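Local coordinates for putative LacI-family transcriptional regulator (PDB 3GBV), which probably senses a small-molecule effector through a periplasmic-binding-protein-like domain and thereby regulates transcription, as LacI-family regulators do, at residues A[63-68]-A[84-89]; A[127-132]-A[162-167]; A[217-222]-A[243-248]. All coordinates share one frame; numbering follows the deposited sequence.

Contact 1: residues A[63-68]-A[84-89]; sequences QAVIEE and KGFTDA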
ATOM      1  N   GLN A  63       4.768 -15.691 -33.439  1.00 43.63           N
ATOM      2  CA  GLN A  63       4.191 -16.575 -34.439  1.00 43.67           C
ATOM      3  C   GLN A  63       4.102 -17.989 -33.848  1.00 42.71           C
ATOM      4  O   GLN A  63       3.120 -18.704 -34.056  1.00 41.89           O
ATOM      5  CB  GLN A  63       5.075 -16.594 -35.689  1.00 45.45           C
ATOM      6  CG  GLN A  63       4.596 -17.542 -36.782  1.00 49.53           C
ATOM      7  CD  GLN A  63       3.327 -17.057 -37.460  1.00 51.75           C
ATOM      8  OE1 GLN A  63       3.343 -16.063 -38.192  1.00 53.42           O
ATOM      9  NE2 GLN A  63       2.218 -17.754 -37.218  1.00 52.04           N
ATOM     10  N   ALA A  64       5.137 -18.384 -33.113  1.00 40.74           N
ATOM     11  CA  ALA A  64       5.157 -19.698 -32.489  1.00 41.66           C
ATOM     12  C   ALA A  64       3.993 -19.784 -31.510  1.00 42.48           C
ATOM     13  O   ALA A  64       3.331 -20.814 -31.418  1.00 42.77           O
ATOM     14  CB  ALA A  64       6.480 -19.924 -31.763  1.00 38.70           C
ATOM     15  N   VAL A  65       3.744 -18.694 -30.786  1.00 43.32           N
ATOM     16  CA  VAL A  65       2.643 -18.654 -29.826  1.00 43.56           C
ATOM     17  C   VAL A  65       1.314 -18.802 -30.548  1.00 43.69           C
ATOM     18  O   VAL A  65       0.464 -19.596 -30.149  1.00 44.32           O
ATOM     19  CB  VAL A  65       2.611 -17.329 -29.036  1.00 43.28           C
ATOM     20  CG1 VAL A  65       1.372 -17.284 -28.145  1.00 43.09           C
ATOM     21  CG2 VAL A  65       3.862 -17.197 -28.190  1.00 43.98           C
ATOM     22  N   ILE A  66       1.137 -18.026 -31.607  1.00 44.05           N
ATOM     23  CA  ILE A  66      -0.091 -18.088 -32.386  1.00 46.63           C
ATOM     24  C   ILE A  66      -0.267 -19.497 -32.948  1.00 47.84           C
ATOM     25  O   ILE A  66      -1.374 -20.035 -32.974  1.00 46.71           O
ATOM     26  CB  ILE A  66      -0.059 -17.069 -33.550  1.00 46.20           C
ATOM     27  CG1 ILE A  66      -0.138 -15.650 -32.989  1.00 46.31           C
ATOM     28  CG2 ILE A  66      -1.210 -17.322 -34.508  1.00 47.62           C
ATOM     29  CD1 ILE A  66       0.053 -14.567 -34.023  1.00 47.21           C
ATOM     30  N   GLU A  67       0.835 -20.098 -33.383  1.00 49.48           N
ATOM     31  CA  GLU A  67       0.788 -21.437 -33.950  1.00 51.32           C
ATOM     32  C   GLU A  67       0.577 -22.547 -32.923  1.00 51.12           C
ATOM     33  O   GLU A  67       0.447 -23.714 -33.280  1.00 50.88           O
ATOM     34  CB  GLU A  67       2.045 -21.687 -34.789  1.00 52.04           C
ATOM     35  CG  GLU A  67       1.917 -21.124 -36.204  1.00 53.68           C
ATOM     36  CD  GLU A  67       3.237 -21.075 -36.946  1.00 55.62           C
ATOM     37  OE1 GLU A  67       4.114 -21.915 -36.655  1.00 56.52           O
ATOM     38  OE2 GLU A  67       3.389 -20.203 -37.830  1.00 56.45           O
ATOM     39  N   GLU A  68       0.534 -22.181 -31.646  1.00 51.84           N
ATOM     40  CA  GLU A  68       0.291 -23.158 -30.591  1.00 52.33           C
ATOM     41  C   GLU A  68      -1.214 -23.256 -30.368  1.00 51.29           C
ATOM     42  O   GLU A  68      -1.682 -24.105 -29.614  1.00 51.89           O
ATOM     43  CB  GLU A  68       0.996 -22.747 -29.297  1.00 54.79           C
ATOM     44  CG  GLU A  68       2.454 -23.171 -29.246  1.00 60.20           C
ATOM     45  CD  GLU A  68       3.285 -22.351 -28.272  1.00 64.69           C
ATOM     46  OE1 GLU A  68       3.852 -22.939 -27.325  1.00 67.88           O
ATOM     47  OE2 GLU A  68       3.384 -21.117 -28.458  1.00 67.00           O
ATOM     48  N   LYS A  84       1.605  -4.887 -33.887  1.00 31.65           N
ATOM     49  CA  LYS A  84       0.396  -4.888 -34.712  1.00 31.87           C
ATOM     50  C   LYS A  84       0.118  -6.250 -35.361  1.00 32.52           C
ATOM     51  O   LYS A  84      -1.015  -6.736 -35.355  1.00 31.63           O
ATOM     52  CB  LYS A  84       0.493  -3.814 -35.794  1.00 31.92           C
ATOM     53  CG  LYS A  84      -0.808  -3.577 -36.521  1.00 32.62           C
ATOM     54  CD  LYS A  84      -0.694  -2.430 -37.503  1.00 32.82           C
ATOM     55  CE  LYS A  84      -2.071  -2.051 -38.022  1.00 35.53           C
ATOM     56  NZ  LYS A  84      -2.799  -3.253 -38.523  1.00 35.86           N
ATOM     57  N   GLY A  85       1.153  -6.873 -35.908  1.00 31.94           N
ATOM     58  CA  GLY A  85       0.959  -8.162 -36.539  1.00 32.58           C
ATOM     59  C   GLY A  85       0.433  -9.205 -35.569  1.00 33.16           C
ATOM     60  O   GLY A  85      -0.458  -9.994 -35.909  1.00 31.34           O
ATOM     61  N   PHE A  86       0.974  -9.201 -34.353  1.00 32.38           N
ATOM     62  CA  PHE A  86       0.577 -10.166 -33.336  1.00 33.61           C
ATOM     63  C   PHE A  86      -0.891 -10.012 -32.941  1.00 33.02           C
ATOM     64  O   PHE A  86      -1.669 -10.957 -33.045  1.00 31.30           O
ATOM     65  CB  PHE A  86       1.487 -10.031 -32.105  1.00 34.11           C
ATOM     66  CG  PHE A  86       1.286 -11.108 -31.074  1.00 35.76           C
ATOM     67  CD1 PHE A  86       1.247 -12.450 -31.441  1.00 37.80           C
ATOM     68  CD2 PHE A  86       1.135 -10.778 -29.731  1.00 35.55           C
ATOM     69  CE1 PHE A  86       1.058 -13.448 -30.477  1.00 38.58           C
ATOM     70  CE2 PHE A  86       0.948 -11.760 -28.766  1.00 35.23           C
ATOM     71  CZ  PHE A  86       0.908 -13.095 -29.134  1.00 36.19           C
ATOM     72  N   THR A  87      -1.264  -8.812 -32.511  1.00 33.30           N
ATOM     73  CA  THR A  87      -2.630  -8.529 -32.093  1.00 33.10           C
ATOM     74  C   THR A  87      -3.659  -8.669 -33.217  1.00 32.69           C
ATOM     75  O   THR A  87      -4.792  -9.077 -32.966  1.00 30.99           O
ATOM     76  CB  THR A  87      -2.723  -7.119 -31.473  1.00 34.16           C
ATOM     77  OG1 THR A  87      -2.192  -6.156 -32.392  1.00 32.13           O
ATOM     78  CG2 THR A  87      -1.926  -7.061 -30.157  1.00 33.08           C
ATOM     79  N   ASP A  88      -3.283  -8.323 -34.449  1.00 32.00           N
ATOM     80  CA  ASP A  88      -4.218  -8.475 -35.567  1.00 34.40           C
ATOM     81  C   ASP A  88      -4.495  -9.962 -35.771  1.00 35.05           C
ATOM     82  O   ASP A  88      -5.628 -10.376 -36.032  1.00 34.62           O
ATOM     83  CB  ASP A  88      -3.650  -7.890 -36.866  1.00 34.20           C
ATOM     84  CG  ASP A  88      -3.817  -6.387 -36.953  1.00 34.61           C
ATOM     85  OD1 ASP A  88      -4.732  -5.847 -36.295  1.00 33.20           O
ATOM     86  OD2 ASP A  88      -3.044  -5.748 -37.698  1.00 33.86           O
ATOM     87  N   ALA A  89      -3.443 -10.762 -35.633  1.00 34.71           N
ATOM     88  CA  ALA A  89      -3.554 -12.202 -35.801  1.00 36.72           C
ATOM     89  C   ALA A  89      -4.398 -12.826 -34.694  1.00 37.17           C
ATOM     90  O   ALA A  89      -5.137 -13.775 -34.939  1.00 39.92           O
ATOM     91  CB  ALA A  89      -2.161 -12.834 -35.824  1.00 34.69           C
TER
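Two first torsions bring Ile66 and Phe86 together between neighbouring helices. Ile66 has CG1 opposite its carbonyl carbon and beside its backbone N (chi1 -69°), and the extended chi2 carries CD1 straight across to the 84-89 segment. In Phe86, CG lies opposite the backbone N (chi1 -172°), which swings the ring from a CB that does not itself face the partner helix back to the 63-68 segment. The two side chains then slide past each other in opposite directions: Ile66 CD1 lies 3.5 Å from Phe86 CD1, while Ile66 CG1 lies 3.5 Å from Phe86 CE1. Isoleucine therefore runs along the edge of the ring, close to its plane, instead of covering a face. Val65 also meets the ring edge, more loosely, with its CG1 4.3 Å from Phe86 CZ. Beyond the ring, Ile66 CD1 meets Ala89 CB at 3.3 Å, closer than usual for two methyl groups, so the packing is tight at this point. The small Ala89 side chain lies where the backbones come nearest, with the CA atoms of Ile66 and Ala89 7.6 Å apart. The contact is wholly apolar and modest, burying 186 Å² in total; Val65 and Phe86 are buried, whereas Ile66 and Ala89 keep some exposure. It joins the end of helix 55-66 to the start of helix 84-93, two crossover helices of the parallel sheet. Val65 rests on Ala12 and Phe86 on Leu14 of strand 9-16, and Ile66 continues along helix 84-93 to Leu90 and Leu93.

Contact 2: residues A[127-132]-A[162-167]; sequences MLMLLA and RQYMQE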
HETATM    1  N   MSE A 127       5.799  13.115  -4.513  1.00 25.81           N
HETATM    2  CA  MSE A 127       6.701  12.524  -3.519  1.00 26.97           C
HETATM    3  C   MSE A 127       8.145  12.995  -3.658  1.00 27.07           C
HETATM    4  O   MSE A 127       8.838  13.185  -2.656  1.00 27.13           O
HETATM    5  CB  MSE A 127       6.667  10.988  -3.583  1.00 24.62           C
HETATM    6  CG  MSE A 127       5.296  10.358  -3.331  1.00 23.38           C
HETATM    7 SE   MSE A 127       4.571  10.971  -1.626  1.00 42.61          SE
HETATM    8  CE  MSE A 127       5.876  10.236  -0.302  1.00 25.98           C
ATOM      9  N   LEU A 128       8.606  13.167  -4.892  1.00 26.39           N
ATOM     10  CA  LEU A 128       9.971  13.620  -5.119  1.00 26.17           C
ATOM     11  C   LEU A 128      10.158  15.053  -4.619  1.00 26.78           C
ATOM     12  O   LEU A 128      11.194  15.395  -4.039  1.00 24.80           O
ATOM     13  CB  LEU A 128      10.330  13.566  -6.601  1.00 24.73           C
ATOM     14  CG  LEU A 128      11.770  14.004  -6.889  1.00 25.70           C
ATOM     15  CD1 LEU A 128      12.717  12.893  -6.465  1.00 24.15           C
ATOM     16  CD2 LEU A 128      11.945  14.315  -8.365  1.00 26.24           C
HETATM   17  N   MSE A 129       9.149  15.885  -4.844  1.00 26.38           N
HETATM   18  CA  MSE A 129       9.210  17.283  -4.431  1.00 28.86           C
HETATM   19  C   MSE A 129       9.116  17.489  -2.923  1.00 30.18           C
HETATM   20  O   MSE A 129       9.453  18.558  -2.421  1.00 30.53           O
HETATM   21  CB  MSE A 129       8.119  18.081  -5.144  1.00 29.08           C
HETATM   22  CG  MSE A 129       8.378  18.188  -6.626  1.00 27.79           C
HETATM   23 SE   MSE A 129      10.173  19.006  -6.883  1.00 51.46          SE
HETATM   24  CE  MSE A 129      11.323  17.560  -7.392  1.00 20.35           C
ATOM     25  N   LEU A 130       8.630  16.474  -2.216  1.00 32.61           N
ATOM     26  CA  LEU A 130       8.522  16.513  -0.757  1.00 35.02           C
ATOM     27  C   LEU A 130       9.960  16.354  -0.257  1.00 36.14           C
ATOM     28  O   LEU A 130      10.339  16.852   0.802  1.00 35.39           O
ATOM     29  CB  LEU A 130       7.683  15.330  -0.245  1.00 35.07           C
ATOM     30  CG  LEU A 130       7.700  15.101   1.279  1.00 38.23           C
ATOM     31  CD1 LEU A 130       6.850  16.169   1.958  1.00 38.79           C
ATOM     32  CD2 LEU A 130       7.167  13.705   1.626  1.00 37.23           C
ATOM     33  N   LEU A 131      10.737  15.638  -1.063  1.00 36.96           N
ATOM     34  CA  LEU A 131      12.139  15.328  -0.818  1.00 38.37           C
ATOM     35  C   LEU A 131      13.063  16.462  -1.279  1.00 40.74           C
ATOM     36  O   LEU A 131      14.015  16.822  -0.586  1.00 39.98           O
ATOM     37  CB  LEU A 131      12.490  14.060  -1.595  1.00 37.31           C
ATOM     38  CG  LEU A 131      13.196  12.864  -0.976  1.00 36.81           C
ATOM     39  CD1 LEU A 131      12.416  12.329   0.198  1.00 35.19           C
ATOM     40  CD2 LEU A 131      13.335  11.799  -2.041  1.00 35.81           C
ATOM     41  N   ALA A 132      12.771  17.016  -2.456  1.00 42.95           N
ATOM     42  CA  ALA A 132      13.589  18.074  -3.048  1.00 45.06           C
ATOM     43  C   ALA A 132      12.996  19.468  -2.945  1.00 47.49           C
ATOM     44  O   ALA A 132      13.232  20.311  -3.813  1.00 48.50           O
ATOM     45  CB  ALA A 132      13.856  17.750  -4.501  1.00 43.87           C
ATOM     46  N   ARG A 162       6.046  15.281 -15.521  1.00 26.63           N
ATOM     47  CA  ARG A 162       6.320  16.619 -16.014  1.00 28.77           C
ATOM     48  C   ARG A 162       5.123  17.548 -15.831  1.00 29.49           C
ATOM     49  O   ARG A 162       5.296  18.752 -15.628  1.00 27.27           O
ATOM     50  CB  ARG A 162       6.729  16.563 -17.489  1.00 29.97           C
ATOM     51  CG  ARG A 162       8.049  15.826 -17.760  1.00 29.04           C
ATOM     52  CD  ARG A 162       8.293  15.659 -19.265  1.00 31.56           C
ATOM     53  NE  ARG A 162       9.464  14.831 -19.561  1.00 33.62           N
ATOM     54  CZ  ARG A 162      10.734  15.206 -19.402  1.00 33.42           C
ATOM     55  NH1 ARG A 162      11.041  16.416 -18.951  1.00 33.32           N
ATOM     56  NH2 ARG A 162      11.704  14.352 -19.674  1.00 32.90           N
ATOM     57  N   GLN A 163       3.910  17.002 -15.892  1.00 28.60           N
ATOM     58  CA  GLN A 163       2.731  17.838 -15.718  1.00 29.38           C
ATOM     59  C   GLN A 163       2.720  18.410 -14.307  1.00 29.11           C
ATOM     60  O   GLN A 163       2.507  19.609 -14.113  1.00 28.30           O
ATOM     61  CB  GLN A 163       1.445  17.045 -15.948  1.00 30.38           C
ATOM     62  CG  GLN A 163       0.217  17.937 -16.086  1.00 34.03           C
ATOM     63  CD  GLN A 163      -1.073  17.154 -16.254  1.00 37.92           C
ATOM     64  OE1 GLN A 163      -1.145  16.201 -17.046  1.00 38.48           O
ATOM     65  NE2 GLN A 163      -2.108  17.557 -15.517  1.00 37.44           N
ATOM     66  N   TYR A 164       2.946  17.545 -13.322  1.00 29.31           N
ATOM     67  CA  TYR A 164       2.972  17.980 -11.932  1.00 29.60           C
ATOM     68  C   TYR A 164       4.064  19.033 -11.741  1.00 29.08           C
ATOM     69  O   TYR A 164       3.852  20.056 -11.087  1.00 27.28           O
ATOM     70  CB  TYR A 164       3.259  16.803 -10.993  1.00 29.19           C
ATOM     71  CG  TYR A 164       3.231  17.192  -9.528  1.00 31.25           C
ATOM     72  CD1 TYR A 164       2.086  16.982  -8.748  1.00 31.51           C
ATOM     73  CD2 TYR A 164       4.337  17.805  -8.927  1.00 31.06           C
ATOM     74  CE1 TYR A 164       2.044  17.371  -7.407  1.00 31.23           C
ATOM     75  CE2 TYR A 164       4.304  18.205  -7.596  1.00 31.07           C
ATOM     76  CZ  TYR A 164       3.153  17.981  -6.844  1.00 33.17           C
ATOM     77  OH  TYR A 164       3.100  18.375  -5.537  1.00 34.24           O
HETATM   78  N   MSE A 165       5.238  18.766 -12.302  1.00 27.91           N
HETATM   79  CA  MSE A 165       6.356  19.693 -12.183  1.00 27.73           C
HETATM   80  C   MSE A 165       6.005  21.042 -12.817  1.00 29.98           C
HETATM   81  O   MSE A 165       6.413  22.092 -12.330  1.00 28.68           O
HETATM   82  CB  MSE A 165       7.598  19.121 -12.866  1.00 26.47           C
HETATM   83  CG  MSE A 165       8.082  17.805 -12.298  1.00 27.64           C
HETATM   84 SE   MSE A 165       8.762  18.135 -10.472  1.00 40.57          SE
HETATM   85  CE  MSE A 165      10.461  19.096 -10.838  1.00 22.57           C
ATOM     86  N   GLN A 166       5.259  21.016 -13.914  1.00 30.33           N
ATOM     87  CA  GLN A 166       4.870  22.261 -14.568  1.00 32.26           C
ATOM     88  C   GLN A 166       3.880  23.021 -13.682  1.00 32.92           C
ATOM     89  O   GLN A 166       3.987  24.234 -13.499  1.00 32.66           O
ATOM     90  CB  GLN A 166       4.230  21.970 -15.927  1.00 31.51           C
ATOM     91  CG  GLN A 166       5.210  21.811 -17.081  1.00 32.89           C
ATOM     92  CD  GLN A 166       4.575  21.162 -18.302  1.00 35.26           C
ATOM     93  OE1 GLN A 166       3.383  21.335 -18.566  1.00 36.24           O
ATOM     94  NE2 GLN A 166       5.376  20.417 -19.061  1.00 33.92           N
ATOM     95  N   GLU A 167       2.928  22.296 -13.112  1.00 33.81           N
ATOM     96  CA  GLU A 167       1.914  22.914 -12.270  1.00 35.14           C
ATOM     97  C   GLU A 167       2.410  23.380 -10.900  1.00 35.16           C
ATOM     98  O   GLU A 167       1.856  24.322 -10.337  1.00 34.01           O
ATOM     99  CB  GLU A 167       0.749  21.944 -12.070  1.00 35.94           C
ATOM    100  CG  GLU A 167       0.168  21.366 -13.362  1.00 39.20           C
ATOM    101  CD  GLU A 167      -0.916  20.327 -13.088  1.00 40.46           C
ATOM    102  OE1 GLU A 167      -0.723  19.508 -12.165  1.00 41.54           O
ATOM    103  OE2 GLU A 167      -1.949  20.323 -13.792  1.00 40.97           O
TER
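Met129 and Met165, both selenomethionines, form the close-packed part of this contact, crossing at about a right angle. Met129 CG lies 3.9 Å from Met165 SE, the two SE atoms of Met129 and Met165 are 4.0 Å apart, and the terminal CE atoms of the same two residues meet at 3.9 Å. Several atoms on each chain thus share the contact at ordinary van der Waals spacing. Both chains bend at chi2 and chi3, which turns their ends against each other between the helices; Met165 depends on this, because its CB does not face the other segment. Tyr164 adds a lighter touch: its CE2 is 4.2 Å from Met129 CG, approached obliquely. All three residues are buried, yet only 139 Å² is covered and the nearest CA atoms, those of Met129 and Met165, stay 8.6 Å apart, so long side chains bridge well-separated backbones. Toward solvent the contact gives way to a polar patch that also links the two helices: Gln163 NE2 donates to Glu167 OE2 at 3.3 Å, nearly straight (169°) but from above the carboxylate plane, and Glu167 OE1 bonds Tyr122 OH of helix 117-131. Met129 and Met165 both pack on Ile138 of strand 137-144, so helices 117-131 and 152-168 lie side by side on the mixed sheet, while Met127 and Leu130 of helix 117-131 pack against the second subunit.

Contact 3: residues A[217-222]-A[243-248]; sequences YLQQRR and EGTVSF
Thr245 CG2 meets Leu218 CB at 3.8 Å, a methyl-to-methylene contact where the backbones are closest, with the CA atoms of Leu218 and Thr245 6.5 Å apart. The same methyl also lies against the side-chain amide of Gln219, which crosses Thr245 at about a right angle. The carboxylate of Glu243 lies beside this amide, the side chains crossing at about a right angle and the two planes 48° apart. In the next shell, Thr245 OG1 bonds to Cys240 O; with chi1 at 49° the hydroxyl points to that carbonyl and CG2 is left facing the helix. Gly244 (phi 103°) is the first residue after helix 235-243 to leave helical angles and leads the chain from Glu243 to Thr245. In segment 217-222 a Schellman motif, with Arg222 as its C-prime residue, ends helix 212-220 just beyond the contacting side chains: Arg222 N bonds to Gln219 O at 3.0 Å, and Lys223 N bonds to Leu218 O. Leu218 continues inward to Leu228 of strand 227-231 and Phe195 of helix 187-197. The contact thus joins the end of helix 212-220 to the turn between helix 235-243 and strand 246-251, whose backbone pairs with strand 227-231.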
ATOM      1  N   TYR A 217      25.233   2.161  -7.377  1.00 31.06           N
ATOM      2  CA  TYR A 217      26.326   3.012  -7.832  1.00 32.58           C
ATOM      3  C   TYR A 217      26.698   3.956  -6.691  1.00 33.77           C
ATOM      4  O   TYR A 217      27.876   4.127  -6.373  1.00 32.01           O
ATOM      5  CB  TYR A 217      25.912   3.841  -9.047  1.00 31.55           C
ATOM      6  CG  TYR A 217      26.877   4.965  -9.353  1.00 34.40           C
ATOM      7  CD1 TYR A 217      28.086   4.720 -10.015  1.00 37.33           C
ATOM      8  CD2 TYR A 217      26.596   6.271  -8.957  1.00 34.70           C
ATOM      9  CE1 TYR A 217      28.993   5.754 -10.271  1.00 36.95           C
ATOM     10  CE2 TYR A 217      27.493   7.306  -9.205  1.00 36.90           C
ATOM     11  CZ  TYR A 217      28.688   7.040  -9.862  1.00 36.92           C
ATOM     12  OH  TYR A 217      29.577   8.059 -10.101  1.00 36.90           O
ATOM     13  N   LEU A 218      25.678   4.564  -6.084  1.00 33.86           N
ATOM     14  CA  LEU A 218      25.863   5.496  -4.976  1.00 35.13           C
ATOM     15  C   LEU A 218      26.449   4.803  -3.746  1.00 36.69           C
ATOM     16  O   LEU A 218      27.196   5.411  -2.979  1.00 35.89           O
ATOM     17  CB  LEU A 218      24.524   6.147  -4.596  1.00 32.83           C
ATOM     18  CG  LEU A 218      23.848   7.090  -5.600  1.00 32.14           C
ATOM     19  CD1 LEU A 218      22.467   7.483  -5.079  1.00 31.94           C
ATOM     20  CD2 LEU A 218      24.707   8.322  -5.822  1.00 29.86           C
ATOM     21  N   GLN A 219      26.108   3.531  -3.572  1.00 37.80           N
ATOM     22  CA  GLN A 219      26.579   2.752  -2.439  1.00 39.96           C
ATOM     23  C   GLN A 219      28.061   2.457  -2.582  1.00 41.16           C
ATOM     24  O   GLN A 219      28.831   2.635  -1.640  1.00 40.81           O
ATOM     25  CB  GLN A 219      25.810   1.434  -2.356  1.00 41.27           C
ATOM     26  CG  GLN A 219      26.064   0.623  -1.094  1.00 45.52           C
ATOM     27  CD  GLN A 219      25.395   1.219   0.138  1.00 48.89           C
ATOM     28  OE1 GLN A 219      25.492   0.666   1.234  1.00 51.65           O
ATOM     29  NE2 GLN A 219      24.712   2.348  -0.037  1.00 49.82           N
ATOM     30  N   GLN A 220      28.455   2.014  -3.771  1.00 42.53           N
ATOM     31  CA  GLN A 220      29.845   1.672  -4.039  1.00 44.29           C
ATOM     32  C   GLN A 220      30.734   2.914  -4.082  1.00 43.66           C
ATOM     33  O   GLN A 220      31.954   2.818  -3.993  1.00 43.82           O
ATOM     34  CB  GLN A 220      29.956   0.909  -5.360  1.00 46.61           C
ATOM     35  CG  GLN A 220      31.082  -0.117  -5.372  1.00 51.94           C
ATOM     36  CD  GLN A 220      31.792  -0.214  -6.714  1.00 54.89           C
ATOM     37  OE1 GLN A 220      31.199  -0.608  -7.724  1.00 56.52           O
ATOM     38  NE2 GLN A 220      33.072   0.149  -6.728  1.00 55.08           N
ATOM     39  N   ARG A 221      30.125   4.081  -4.234  1.00 43.44           N
ATOM     40  CA  ARG A 221      30.886   5.321  -4.270  1.00 43.53           C
ATOM     41  C   ARG A 221      30.657   6.055  -2.960  1.00 42.37           C
ATOM     42  O   ARG A 221      31.036   7.212  -2.810  1.00 42.33           O
ATOM     43  CB  ARG A 221      30.432   6.201  -5.437  1.00 45.33           C
ATOM     44  CG  ARG A 221      30.746   5.645  -6.816  1.00 50.80           C
ATOM     45  CD  ARG A 221      32.113   6.079  -7.314  1.00 53.32           C
ATOM     46  NE  ARG A 221      32.373   5.595  -8.671  1.00 57.34           N
ATOM     47  CZ  ARG A 221      33.431   5.942  -9.402  1.00 59.45           C
ATOM     48  NH1 ARG A 221      34.336   6.784  -8.910  1.00 60.44           N
ATOM     49  NH2 ARG A 221      33.593   5.445 -10.622  1.00 58.22           N
ATOM     50  N   ARG A 222      30.034   5.365  -2.012  1.00 42.05           N
ATOM     51  CA  ARG A 222      29.727   5.933  -0.705  1.00 41.98           C
ATOM     52  C   ARG A 222      29.262   7.378  -0.796  1.00 42.97           C
ATOM     53  O   ARG A 222      29.596   8.209   0.047  1.00 44.43           O
ATOM     54  CB  ARG A 222      30.933   5.809   0.231  1.00 41.51           C
ATOM     55  CG  ARG A 222      31.301   4.352   0.527  1.00 40.39           C
ATOM     56  CD  ARG A 222      32.541   4.230   1.388  1.00 40.95           C
ATOM     57  NE  ARG A 222      33.305   3.035   1.044  1.00 42.05           N
ATOM     58  CZ  ARG A 222      33.133   1.839   1.592  1.00 42.60           C
ATOM     59  NH1 ARG A 222      32.220   1.651   2.535  1.00 43.96           N
ATOM     60  NH2 ARG A 222      33.875   0.822   1.182  1.00 43.28           N
ATOM     61  N   GLU A 243      19.206   0.646   2.779  1.00 31.30           N
ATOM     62  CA  GLU A 243      20.522   1.250   2.992  1.00 33.35           C
ATOM     63  C   GLU A 243      20.505   2.765   2.867  1.00 32.49           C
ATOM     64  O   GLU A 243      21.454   3.432   3.267  1.00 34.28           O
ATOM     65  CB  GLU A 243      21.540   0.668   2.011  1.00 34.81           C
ATOM     66  CG  GLU A 243      21.565  -0.843   2.034  1.00 41.24           C
ATOM     67  CD  GLU A 243      22.962  -1.416   2.097  1.00 45.02           C
ATOM     68  OE1 GLU A 243      23.636  -1.217   3.133  1.00 46.77           O
ATOM     69  OE2 GLU A 243      23.381  -2.065   1.110  1.00 47.13           O
ATOM     70  N   GLY A 244      19.437   3.312   2.295  1.00 31.17           N
ATOM     71  CA  GLY A 244      19.346   4.754   2.174  1.00 30.12           C
ATOM     72  C   GLY A 244      19.618   5.406   0.830  1.00 29.27           C
ATOM     73  O   GLY A 244      19.403   6.600   0.700  1.00 29.02           O
ATOM     74  N   THR A 245      20.096   4.663  -0.163  1.00 29.88           N
ATOM     75  CA  THR A 245      20.347   5.269  -1.473  1.00 29.85           C
ATOM     76  C   THR A 245      19.019   5.591  -2.152  1.00 28.76           C
ATOM     77  O   THR A 245      18.915   6.556  -2.916  1.00 29.34           O
ATOM     78  CB  THR A 245      21.177   4.348  -2.368  1.00 31.48           C
ATOM     79  OG1 THR A 245      20.615   3.030  -2.353  1.00 34.59           O
ATOM     80  CG2 THR A 245      22.613   4.296  -1.870  1.00 33.35           C
ATOM     81  N   VAL A 246      18.008   4.769  -1.871  1.00 26.19           N
ATOM     82  CA  VAL A 246      16.664   4.970  -2.400  1.00 26.05           C
ATOM     83  C   VAL A 246      15.788   5.415  -1.219  1.00 26.11           C
ATOM     84  O   VAL A 246      15.843   4.818  -0.142  1.00 26.44           O
ATOM     85  CB  VAL A 246      16.105   3.664  -3.004  1.00 25.92           C
ATOM     86  CG1 VAL A 246      14.621   3.816  -3.319  1.00 22.20           C
ATOM     87  CG2 VAL A 246      16.873   3.308  -4.264  1.00 21.92           C
ATOM     88  N   SER A 247      15.003   6.472  -1.422  1.00 25.17           N
ATOM     89  CA  SER A 247      14.129   7.014  -0.374  1.00 28.24           C
ATOM     90  C   SER A 247      12.720   6.443  -0.423  1.00 26.84           C
ATOM     91  O   SER A 247      12.107   6.192   0.611  1.00 25.25           O
ATOM     92  CB  SER A 247      14.037   8.540  -0.482  1.00 28.75           C
ATOM     93  OG  SER A 247      15.315   9.135  -0.386  1.00 35.46           O
ATOM     94  N   PHE A 248      12.205   6.262  -1.630  1.00 24.89           N
ATOM     95  CA  PHE A 248      10.878   5.714  -1.805  1.00 24.73           C
ATOM     96  C   PHE A 248      10.891   4.736  -2.975  1.00 24.04           C
ATOM     97  O   PHE A 248      11.667   4.887  -3.926  1.00 20.49           O
ATOM     98  CB  PHE A 248       9.852   6.814  -2.130  1.00 23.50           C
ATOM     99  CG  PHE A 248       9.705   7.873  -1.065  1.00 24.92           C
ATOM    100  CD1 PHE A 248       9.341   7.537   0.235  1.00 23.01           C
ATOM    101  CD2 PHE A 248       9.885   9.220  -1.382  1.00 22.12           C
ATOM    102  CE1 PHE A 248       9.159   8.526   1.201  1.00 25.68           C
ATOM    103  CE2 PHE A 248       9.705  10.216  -0.418  1.00 25.71           C
ATOM    104  CZ  PHE A 248       9.340   9.871   0.876  1.00 24.24           C
TER

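The three contacts follow one another along the chain and divide between the two sheets of the periplasmic-binding-protein fold. Contact 1 packs crossover helices of the parallel sheet and lies 41 Å from contact 2 and 43 Å from contact 3, centre to centre, across the middle of the chain. Contacts 2 and 3 both lie on or at the mixed sheet, with centres 21 Å apart, and they touch: Leu131 CD1 is 3.5 Å from Phe248 CE2, and Met127 CE is 3.7 Å from Phe248 CZ. Through helix 117-131 and Phe248, contacts 2 and 3 thus border the second subunit, whereas no other chain of the assembly touches contact 1.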